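Local coordinates for AvrL567-D (Melampsora lini, PDB 2QVT), which is an avirulence protein of flax rust, probably recognised by matching flax resistance proteins to trigger disease resistance, its own biochemical activity being unknown, at residues A[125-128]-A[129-132]. Residues are numbered along the deposited sequence; the frame is centred on the assembly and turned at random.
Sequences IQDF and HLFA
H129 folds back on the turn that carries it and accepts a hydrogen bond at ND1 from the backbone N of Q126, 2.9 Å away and nearly straight at 166°, though the donor is tilted somewhat out of the ring plane. Histidine suits this buried place because its ring offers both an acceptor and a flat surface. With CG beside its own backbone N (chi1 -65°), the imidazole reaches back to Q126, and the backbone N of H129 donates to Q126 O at 3.0 Å. Q126 is thus held by its backbone N and O, one gripped by the side chain of H129 and the other by its backbone, while L130 N closes the next 3-10 turn on D127 O, also at 3.0 Å.

F128 adds an edge-to-face (T-shaped) contact, its CE1 standing over one imidazole face, 3.6 Å from H129 NE2; the planes meet at 58°. On the apolar flank, I125 CG2 meets L130 CD2 at 3.8 Å, two branched chains touching through one methyl each.

The outer side is looser: exposed D127 keeps its carboxylate at the surface, with OD1 only grazing L130 CD1 at 4.0 Å.

The turn lies in the long loop between strands 98-104 and 141-148. The ring of H88 meets those of F128 and H129, while I125 and H129 pack inward on I86 of strand 81-86 and I142 of strand 141-148.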
loop_
_atom_site.group_PDB
_atom_site.type_symbol
_atom_site.label_atom_id
_atom_site.label_comp_id
_atom_site.label_asym_id
_atom_site.label_seq_id
_atom_site.Cartn_x
_atom_site.Cartn_y
_atom_site.Cartn_z
ATOM N N ILE A 125 5.798 6.208 -4.811
ATOM C CA ILE A 125 4.589 7.015 -4.823
ATOM C C ILE A 125 4.764 8.255 -5.738
ATOM O O ILE A 125 5.799 8.905 -5.725
ATOM C CB ILE A 125 4.160 7.361 -3.340
ATOM C CG1 ILE A 125 3.936 6.067 -2.546
ATOM C CG2 ILE A 125 2.901 8.302 -3.287
ATOM C CD1 ILE A 125 2.824 5.145 -3.148
ATOM N N GLN A 126 3.767 8.515 -6.584
ATOM C CA GLN A 126 3.793 9.609 -7.542
ATOM C C GLN A 126 2.598 10.541 -7.286
ATOM O O GLN A 126 1.669 10.178 -6.596
ATOM C CB GLN A 126 3.664 9.059 -8.972
ATOM C CG GLN A 126 4.608 7.918 -9.356
ATOM C CD GLN A 126 6.042 8.362 -9.580
ATOM O OE1 GLN A 126 6.321 9.527 -9.915
ATOM N NE2 GLN A 126 6.965 7.435 -9.390
ATOM N N ASP A 127 2.603 11.715 -7.913
ATOM C CA ASP A 127 1.549 12.699 -7.745
ATOM C C ASP A 127 0.185 12.121 -8.135
ATOM O O ASP A 127 -0.822 12.465 -7.509
ATOM C CB ASP A 127 1.833 13.943 -8.567
ATOM C CG ASP A 127 3.040 14.777 -8.027
ATOM O OD1 ASP A 127 3.459 14.563 -6.864
ATOM O OD2 ASP A 127 3.546 15.675 -8.776
ATOM N N PHE A 128 0.161 11.235 -9.135
ATOM C CA PHE A 128 -1.096 10.641 -9.617
ATOM C C PHE A 128 -1.725 9.573 -8.674
ATOM O O PHE A 128 -2.824 9.100 -8.924
ATOM C CB PHE A 128 -0.983 10.145 -11.096
ATOM C CG PHE A 128 0.125 9.161 -11.337
ATOM C CD1 PHE A 128 -0.008 7.816 -10.934
ATOM C CD2 PHE A 128 1.288 9.562 -11.979
ATOM C CE1 PHE A 128 0.997 6.891 -11.138
ATOM C CE2 PHE A 128 2.321 8.632 -12.221
ATOM C CZ PHE A 128 2.165 7.283 -11.790
ATOM N N HIS A 129 -1.015 9.226 -7.598
ATOM C CA HIS A 129 -1.520 8.386 -6.493
ATOM C C HIS A 129 -2.090 9.227 -5.355
ATOM O O HIS A 129 -2.706 8.678 -4.443
ATOM C CB HIS A 129 -0.372 7.633 -5.841
ATOM C CG HIS A 129 0.308 6.637 -6.724
ATOM N ND1 HIS A 129 1.685 6.535 -6.791
ATOM C CD2 HIS A 129 -0.190 5.658 -7.530
ATOM C CE1 HIS A 129 2.006 5.541 -7.604
ATOM N NE2 HIS A 129 0.888 4.988 -8.058
ATOM N N LEU A 130 -1.872 10.554 -5.377
ATOM C CA LEU A 130 -2.188 11.402 -4.188
ATOM C C LEU A 130 -3.564 12.043 -4.227
ATOM O O LEU A 130 -3.933 12.625 -5.253
ATOM C CB LEU A 130 -1.145 12.494 -4.006
ATOM C CG LEU A 130 0.328 12.090 -3.885
ATOM C CD1 LEU A 130 1.195 13.396 -3.819
ATOM C CD2 LEU A 130 0.517 11.198 -2.684
ATOM N N PHE A 131 -4.296 11.943 -3.108
ATOM C CA PHE A 131 -5.599 12.611 -2.928
ATOM C C PHE A 131 -5.496 13.723 -1.879
ATOM O O PHE A 131 -4.910 13.500 -0.784
ATOM C CB PHE A 131 -6.661 11.595 -2.457
ATOM C CG PHE A 131 -6.973 10.503 -3.485
ATOM C CD1 PHE A 131 -8.083 10.638 -4.345
ATOM C CD2 PHE A 131 -6.159 9.379 -3.607
ATOM C CE1 PHE A 131 -8.372 9.626 -5.297
ATOM C CE2 PHE A 131 -6.420 8.417 -4.570
ATOM C CZ PHE A 131 -7.508 8.521 -5.408
ATOM N N ALA A 132 -6.054 14.909 -2.199
ATOM C CA ALA A 132 -6.108 16.053 -1.238
ATOM C C ALA A 132 -6.903 15.668 -0.025
ATOM O O ALA A 132 -7.960 15.018 -0.141
ATOM C CB ALA A 132 -6.700 17.323 -1.862
#